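Stromal cell-derived factor 2-like protein (Arabidopsis thaliana, PDB 3MAL) takes part in endoplasmic reticulum protein quality control and the unfolded protein response, forming a complex with ERDJ3B and BIP1 that supports the immune receptor EFR. Local coordinates at residues F33-H38 with I86-M91; S99-S104 with I149-Y154; L26-T31 with G168-C173. All blocks are in the same frame, centred on the assembly; numbering follows the deposited sequence.

Overall arrangement
From the N terminus, the chain opens interaction 3 at 26-31, at the end of a barrel strand, and closes it only at 168-173, in the third MIR repeat. The other two contacts fall within that long span, one after the other. Interaction 1 joins 33-38 to 86-91, bringing MIR 1 against MIR 2, and is complete before interaction 2 links 99-104 to 149-154. Interactions 1 and 3 touch, since Leu35 N lies 2.9 Å from Leu26 O; interactions 2 and 3 meet where Ser104 OG lies 2.8 Å from Glu171 OE2. Together they tie the six-stranded barrel of the beta-trefoil to the strands of its second sheet.

Interaction 1. Residues F33-H38 with I86-M91; sequences FRLHSH and IRLQHM
Ser37 sits over one face of the His90 imidazole. Its CB lies 3.5 Å from the centroid of the His90 ring and only 11° off the ring normal, a CH-pi contact centred on the ring. CG of His90 is anti to its backbone N (chi1 -167°), which sends the ring out across the gap to the other strand. The carbonyl carbon of Ser37 also approaches the ring, Ser37 C lying 3.6 Å from His90 CE1. Polar groups on both residues are held from outside the contact: His90 NE2 bonds to Asn61 O and His90 ND1 to Thr93 OG1, so both ring nitrogens fix its rotation, while Ser37 OG bonds to Ser50 O. In the beta-trefoil this contact brings strand 34-38, in the second sheet, against strand 85-90 of the barrel; the axes of the segments 34-38 and 86-90 come within 8.9 Å at 51°, too far apart for backbone pairing. Apolar contact is looser. Leu35 CD2 and Leu88 CD1 meet at 4.5 Å, near the centre of the fold, and Leu97 touches both leucines. Trp64, from the neighbouring barrel strand, packs on Ser37 and Leu88, and its NE1 bonds to Leu35 O.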
# COMPACT_ATOMS: atom_id res chain seq x y z
N PHE A 33 10.21 -7.43 -2.56
CA PHE A 33 9.40 -7.76 -1.37
C PHE A 33 7.94 -7.29 -1.54
O PHE A 33 7.66 -6.32 -2.27
CB PHE A 33 10.02 -7.16 -0.08
CG PHE A 33 11.21 -7.97 0.47
CD1 PHE A 33 12.25 -8.39 -0.38
CD2 PHE A 33 11.29 -8.27 1.83
CE1 PHE A 33 13.35 -9.14 0.14
CE2 PHE A 33 12.37 -9.00 2.35
CZ PHE A 33 13.41 -9.43 1.49
N ARG A 34 7.02 -7.97 -0.87
CA ARG A 34 5.61 -7.64 -1.00
C ARG A 34 5.07 -6.83 0.19
O ARG A 34 5.35 -7.12 1.34
CB ARG A 34 4.76 -8.91 -1.17
CG ARG A 34 4.84 -9.56 -2.50
CD ARG A 34 5.95 -10.59 -2.50
NE ARG A 34 5.70 -11.65 -3.47
CZ ARG A 34 6.42 -11.82 -4.57
NH1 ARG A 34 7.45 -11.02 -4.80
NH2 ARG A 34 6.12 -12.80 -5.41
N LEU A 35 4.25 -5.82 -0.12
CA LEU A 35 3.55 -5.09 0.93
C LEU A 35 2.71 -6.06 1.77
O LEU A 35 1.92 -6.84 1.24
CB LEU A 35 2.69 -3.97 0.30
CG LEU A 35 2.04 -2.96 1.26
CD1 LEU A 35 3.12 -2.06 1.91
CD2 LEU A 35 0.94 -2.13 0.55
N HIS A 36 2.90 -6.00 3.10
CA HIS A 36 2.44 -7.03 3.99
C HIS A 36 1.98 -6.45 5.34
O HIS A 36 2.52 -5.45 5.84
CB HIS A 36 3.59 -8.04 4.17
CG HIS A 36 3.41 -9.05 5.26
ND1 HIS A 36 3.81 -8.82 6.56
CD2 HIS A 36 2.99 -10.34 5.23
CE1 HIS A 36 3.57 -9.90 7.29
NE2 HIS A 36 3.08 -10.84 6.50
N SER A 37 0.95 -7.07 5.92
CA SER A 37 0.55 -6.71 7.29
C SER A 37 0.18 -7.95 8.07
O SER A 37 0.26 -9.07 7.55
CB SER A 37 -0.58 -5.64 7.31
OG SER A 37 -0.66 -4.99 8.59
N HIS A 38 -0.22 -7.76 9.32
CA HIS A 38 -0.41 -8.88 10.22
C HIS A 38 -0.95 -8.30 11.52
O HIS A 38 -0.94 -7.09 11.69
CB HIS A 38 0.89 -9.66 10.45
CG HIS A 38 2.13 -8.81 10.62
ND1 HIS A 38 3.40 -9.33 10.45
CD2 HIS A 38 2.30 -7.51 10.93
CE1 HIS A 38 4.30 -8.38 10.68
NE2 HIS A 38 3.66 -7.27 10.98
N ILE A 86 -7.07 6.58 -3.74
CA ILE A 86 -7.50 5.22 -3.42
C ILE A 86 -7.20 4.86 -1.96
O ILE A 86 -6.47 5.58 -1.24
CB ILE A 86 -6.84 4.12 -4.35
CG1 ILE A 86 -5.34 3.93 -4.03
CG2 ILE A 86 -7.08 4.42 -5.85
CD1 ILE A 86 -4.67 2.76 -4.78
N ARG A 87 -7.80 3.75 -1.53
CA ARG A 87 -7.52 3.13 -0.24
C ARG A 87 -7.11 1.67 -0.53
O ARG A 87 -7.56 1.08 -1.53
CB ARG A 87 -8.76 3.18 0.67
CG ARG A 87 -9.19 4.62 1.08
CD ARG A 87 -10.36 4.65 2.08
NE ARG A 87 -11.57 4.11 1.51
CZ ARG A 87 -12.64 3.72 2.20
NH1 ARG A 87 -12.68 3.81 3.52
NH2 ARG A 87 -13.67 3.21 1.55
N LEU A 88 -6.23 1.12 0.30
CA LEU A 88 -5.87 -0.28 0.20
C LEU A 88 -6.23 -0.93 1.52
O LEU A 88 -5.68 -0.59 2.55
CB LEU A 88 -4.36 -0.46 -0.10
CG LEU A 88 -3.92 -0.02 -1.50
CD1 LEU A 88 -2.38 -0.04 -1.58
CD2 LEU A 88 -4.53 -0.95 -2.57
N GLN A 89 -7.20 -1.85 1.48
CA GLN A 89 -7.64 -2.48 2.72
C GLN A 89 -7.02 -3.87 2.80
O GLN A 89 -7.17 -4.65 1.88
CB GLN A 89 -9.17 -2.55 2.79
CG GLN A 89 -9.67 -3.04 4.15
CD GLN A 89 -11.19 -3.11 4.23
OE1 GLN A 89 -11.87 -3.38 3.23
NE2 GLN A 89 -11.72 -2.90 5.43
N HIS A 90 -6.35 -4.16 3.90
CA HIS A 90 -5.71 -5.45 4.14
C HIS A 90 -6.80 -6.51 4.26
O HIS A 90 -7.72 -6.38 5.08
CB HIS A 90 -4.89 -5.38 5.44
CG HIS A 90 -3.96 -6.53 5.65
ND1 HIS A 90 -4.03 -7.36 6.75
CD2 HIS A 90 -2.91 -6.99 4.91
CE1 HIS A 90 -3.08 -8.28 6.68
NE2 HIS A 90 -2.39 -8.08 5.57
N MET A 91 -6.71 -7.56 3.44
CA MET A 91 -7.78 -8.54 3.38
C MET A 91 -7.95 -9.30 4.69
O MET A 91 -9.08 -9.55 5.14
CB MET A 91 -7.56 -9.54 2.26
CG MET A 91 -8.03 -9.09 0.88
SD MET A 91 -8.02 -10.49 -0.29
CE MET A 91 -9.48 -11.39 0.16

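Interaction 2. Residues S99-S104 with I149-Y154; sequences SHLHAS and IDTSGY
An ST turn at Thr151, in the loop between barrel strand 143-148 and strand 154-161, faces Ser99, His100 and Leu101, where strand 96-100 ends and the chain turns a corner. The two branches of Thr151 do different work. Its methyl CG2 reaches across to the backbone of the strand end, 3.9 Å from His100 CA, and to the tip of Leu101, whose CD2 is also 3.9 Å from Thr151 CG2; the two side chains run alongside one another, heading opposite ways. The hydroxyl serves both its own turn and a bridging water. A chi1 of 58° turns Thr151 OG1 back over its own backbone, where it accepts from Gly153 N at 3.3 Å, a fairly straight bond of 163°. The same oxygen is bonded to His148 ND1. Across the contact the hydroxyls are too far apart to meet directly, and a water spans them, donating to Ser99 OG at 2.9 Å and lying 3.1 Å from Thr151 OG1. Ser99 OG is also bonded to Glu111 O on strand 110-115. Leu101 is itself the centre of an inverse gamma turn, so the contact joins two tight turns, one of them the ST turn that links a barrel strand to the second sheet of this beta-trefoil.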
# COMPACT_ATOMS: atom_id res chain seq x y z
N SER A 99 -0.90 6.44 6.83
CA SER A 99 0.29 7.23 7.23
C SER A 99 -0.10 8.49 8.04
O SER A 99 -1.23 8.74 8.26
CB SER A 99 1.40 7.46 6.18
OG SER A 99 2.64 7.91 6.65
N HIS A 100 0.93 9.18 8.54
CA HIS A 100 0.84 10.22 9.51
C HIS A 100 2.26 10.64 9.97
O HIS A 100 3.24 10.14 9.52
CB HIS A 100 -0.03 9.79 10.67
CG HIS A 100 0.22 8.41 11.20
ND1 HIS A 100 1.33 7.66 10.91
CD2 HIS A 100 -0.53 7.65 12.03
CE1 HIS A 100 1.28 6.52 11.56
NE2 HIS A 100 0.16 6.48 12.24
N LEU A 101 2.32 11.63 10.83
CA LEU A 101 3.59 12.18 11.21
C LEU A 101 4.18 11.50 12.43
O LEU A 101 4.37 12.14 13.44
CB LEU A 101 3.53 13.70 11.41
CG LEU A 101 3.01 14.60 10.29
CD1 LEU A 101 2.73 16.03 10.67
CD2 LEU A 101 3.84 14.56 9.11
N HIS A 102 4.40 10.22 12.35
CA HIS A 102 5.11 9.49 13.38
C HIS A 102 6.37 8.95 12.71
O HIS A 102 6.37 8.75 11.49
CB HIS A 102 4.27 8.32 13.91
CG HIS A 102 3.25 8.73 14.92
ND1 HIS A 102 1.91 8.87 14.62
CD2 HIS A 102 3.38 9.04 16.23
CE1 HIS A 102 1.26 9.25 15.71
NE2 HIS A 102 2.13 9.34 16.70
N ALA A 103 7.43 8.75 13.49
CA ALA A 103 8.67 8.14 12.99
C ALA A 103 8.57 6.61 12.80
O ALA A 103 8.14 5.88 13.71
CB ALA A 103 9.86 8.50 13.92
N SER A 104 8.97 6.14 11.61
CA SER A 104 9.07 4.70 11.29
C SER A 104 10.18 4.08 12.15
O SER A 104 11.12 4.79 12.53
CB SER A 104 9.35 4.52 9.80
OG SER A 104 10.63 5.01 9.40
N ILE A 149 -1.76 11.24 0.59
CA ILE A 149 -2.38 12.58 0.43
C ILE A 149 -2.01 13.56 1.55
O ILE A 149 -1.53 14.66 1.27
CB ILE A 149 -3.94 12.53 0.31
CG1 ILE A 149 -4.40 11.70 -0.89
CG2 ILE A 149 -4.54 13.99 0.30
CD1 ILE A 149 -4.02 12.24 -2.27
N ASP A 150 -2.18 13.14 2.81
CA ASP A 150 -2.06 14.07 3.95
C ASP A 150 -0.64 14.52 4.27
O ASP A 150 -0.43 15.66 4.70
CB ASP A 150 -2.76 13.51 5.21
CG ASP A 150 -4.28 13.60 5.12
OD1 ASP A 150 -4.77 14.29 4.22
OD2 ASP A 150 -5.00 12.98 5.93
N THR A 151 0.33 13.63 4.06
CA THR A 151 1.73 13.92 4.36
C THR A 151 2.58 14.18 3.13
O THR A 151 3.70 14.65 3.25
CB THR A 151 2.41 12.77 5.13
OG1 THR A 151 2.33 11.57 4.36
CG2 THR A 151 1.79 12.55 6.51
N SER A 152 2.07 13.83 1.95
CA SER A 152 2.86 13.82 0.71
C SER A 152 4.01 12.79 0.66
O SER A 152 4.84 12.84 -0.25
CB SER A 152 3.39 15.23 0.37
OG SER A 152 2.33 16.13 0.21
N GLY A 153 4.05 11.84 1.60
CA GLY A 153 5.04 10.75 1.57
C GLY A 153 4.78 9.70 0.48
O GLY A 153 3.63 9.27 0.30
N TYR A 154 5.80 9.32 -0.28
CA TYR A 154 5.67 8.19 -1.21
C TYR A 154 5.88 6.92 -0.40
O TYR A 154 6.82 6.84 0.41
CB TYR A 154 6.72 8.25 -2.33
CG TYR A 154 6.56 9.47 -3.18
CD1 TYR A 154 5.53 9.54 -4.12
CD2 TYR A 154 7.40 10.58 -3.02
CE1 TYR A 154 5.35 10.66 -4.92
CE2 TYR A 154 7.23 11.71 -3.82
CZ TYR A 154 6.18 11.74 -4.77
OH TYR A 154 5.96 12.84 -5.57
O HOH W 1 3.73 8.77 4.09

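Interaction 3. Residues L26-T31 with G168-C173; sequences LMHEKT and GQQEVC
Gln170 reaches out to Thr31 across the gap between strand 170-175 and the turn that follows strand 23-28, the two side chains extending toward each other. From CB the chain leaves with CG anti to the carbonyl carbon (chi1 -66°) and then runs extended (chi2 174°), carrying the amide well away from its own backbone. CG lies above the rim of the Phe33 ring and CD further in over its face, Gln170 CD being 3.5 Å from Phe33 CD2, and the amide plane runs nearly parallel to the ring, which gives the flat group a flat support. The amide then divides its two ends over Thr31. Nitrogen NE2 of Gln170 packs on carbon, 3.5 Å from Thr31 CB and likewise 3.5 Å from Thr31 CG2. Oxygen OE1 of Gln170 lies 3.1 Å from Thr31 OG1, a spacing that suits a hydrogen bond from the threonine, but the bond is doubtful because the modelled place of that hydroxyl is uncertain. OE1 has a further weak bond to Ser157 OG. The contact thus joins MIR 1 to MIR 3, covering only a small area. On one side strand 23-28 belongs to the barrel, where His28 meets Trp184 of strand 184-190 with rings edge-to-face; on the other, strand 170-175 lies in the second sheet beside 154-161, and Val172 packs on Leu35 of strand 34-38 and Leu155 of 154-161.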
# COMPACT_ATOMS: atom_id res chain seq x y z
N LEU A 26 1.25 -5.95 -3.92
CA LEU A 26 2.02 -4.80 -4.35
C LEU A 26 3.49 -5.10 -4.11
O LEU A 26 3.93 -5.23 -2.95
CB LEU A 26 1.57 -3.55 -3.58
CG LEU A 26 1.90 -2.24 -4.28
CD1 LEU A 26 1.00 -2.00 -5.52
CD2 LEU A 26 1.79 -1.07 -3.27
N MET A 27 4.25 -5.24 -5.19
CA MET A 27 5.64 -5.60 -5.12
C MET A 27 6.54 -4.37 -5.26
O MET A 27 6.37 -3.57 -6.20
CB MET A 27 5.98 -6.62 -6.20
CG MET A 27 7.40 -7.18 -6.11
SD MET A 27 7.92 -8.14 -7.56
CE MET A 27 8.34 -6.81 -8.68
N HIS A 28 7.49 -4.25 -4.34
CA HIS A 28 8.56 -3.25 -4.37
C HIS A 28 9.47 -3.52 -5.56
O HIS A 28 10.05 -4.60 -5.67
CB HIS A 28 9.34 -3.36 -3.06
CG HIS A 28 10.40 -2.31 -2.87
ND1 HIS A 28 10.13 -0.96 -2.81
CD2 HIS A 28 11.74 -2.44 -2.67
CE1 HIS A 28 11.25 -0.30 -2.59
NE2 HIS A 28 12.24 -1.17 -2.52
N GLU A 29 9.59 -2.58 -6.48
CA GLU A 29 10.37 -2.91 -7.69
C GLU A 29 11.83 -3.32 -7.46
O GLU A 29 12.30 -4.25 -8.07
CB GLU A 29 10.34 -1.80 -8.72
CG GLU A 29 11.06 -2.22 -10.02
CD GLU A 29 10.98 -1.15 -11.09
OE1 GLU A 29 11.32 0.02 -10.79
OE2 GLU A 29 10.61 -1.48 -12.24
N LYS A 30 12.52 -2.60 -6.58
CA LYS A 30 13.94 -2.81 -6.34
C LYS A 30 14.22 -4.11 -5.59
O LYS A 30 15.08 -4.89 -6.01
CB LYS A 30 14.43 -1.62 -5.51
CG LYS A 30 15.87 -1.25 -5.70
CD LYS A 30 16.12 -0.69 -7.08
CE LYS A 30 17.57 -0.22 -7.18
NZ LYS A 30 17.95 0.13 -8.59
N THR A 31 13.53 -4.37 -4.49
CA THR A 31 13.84 -5.55 -3.69
C THR A 31 12.96 -6.77 -3.98
O THR A 31 13.28 -7.89 -3.56
CB THR A 31 13.68 -5.24 -2.19
OG1 THR A 31 12.31 -4.96 -1.92
CG2 THR A 31 14.56 -4.07 -1.77
N GLY A 168 13.93 -10.50 9.00
CA GLY A 168 14.03 -10.74 7.56
C GLY A 168 13.00 -9.95 6.74
O GLY A 168 13.14 -9.85 5.52
N GLN A 169 11.98 -9.41 7.40
CA GLN A 169 11.01 -8.51 6.74
C GLN A 169 11.56 -7.08 6.70
O GLN A 169 12.31 -6.69 7.60
CB GLN A 169 9.65 -8.53 7.44
CG GLN A 169 8.90 -9.87 7.25
CD GLN A 169 7.64 -9.99 8.12
OE1 GLN A 169 6.87 -9.03 8.28
NE2 GLN A 169 7.41 -11.20 8.66
N GLN A 170 11.23 -6.32 5.66
CA GLN A 170 11.79 -4.97 5.47
C GLN A 170 10.88 -3.91 6.10
O GLN A 170 9.65 -4.07 6.14
CB GLN A 170 11.96 -4.63 3.97
CG GLN A 170 12.98 -5.49 3.29
CD GLN A 170 13.07 -5.28 1.79
OE1 GLN A 170 12.25 -4.59 1.16
NE2 GLN A 170 14.09 -5.87 1.20
N GLU A 171 11.51 -2.83 6.57
CA GLU A 171 10.77 -1.61 6.91
C GLU A 171 10.02 -1.08 5.70
O GLU A 171 10.55 -1.03 4.58
CB GLU A 171 11.72 -0.51 7.41
CG GLU A 171 10.99 0.62 8.17
CD GLU A 171 11.83 1.87 8.29
OE1 GLU A 171 12.49 2.24 7.31
OE2 GLU A 171 11.82 2.50 9.37
N VAL A 172 8.78 -0.66 5.94
CA VAL A 172 8.04 0.13 4.96
C VAL A 172 7.83 1.50 5.61
O VAL A 172 7.53 1.60 6.81
CB VAL A 172 6.71 -0.56 4.57
CG1 VAL A 172 5.82 0.36 3.68
CG2 VAL A 172 7.02 -1.88 3.86
N CYS A 173 8.03 2.56 4.83
CA CYS A 173 7.90 3.92 5.37
C CYS A 173 7.49 4.87 4.25
O CYS A 173 7.26 4.43 3.12
CB CYS A 173 9.22 4.36 6.02
SG CYS A 173 10.60 4.46 4.88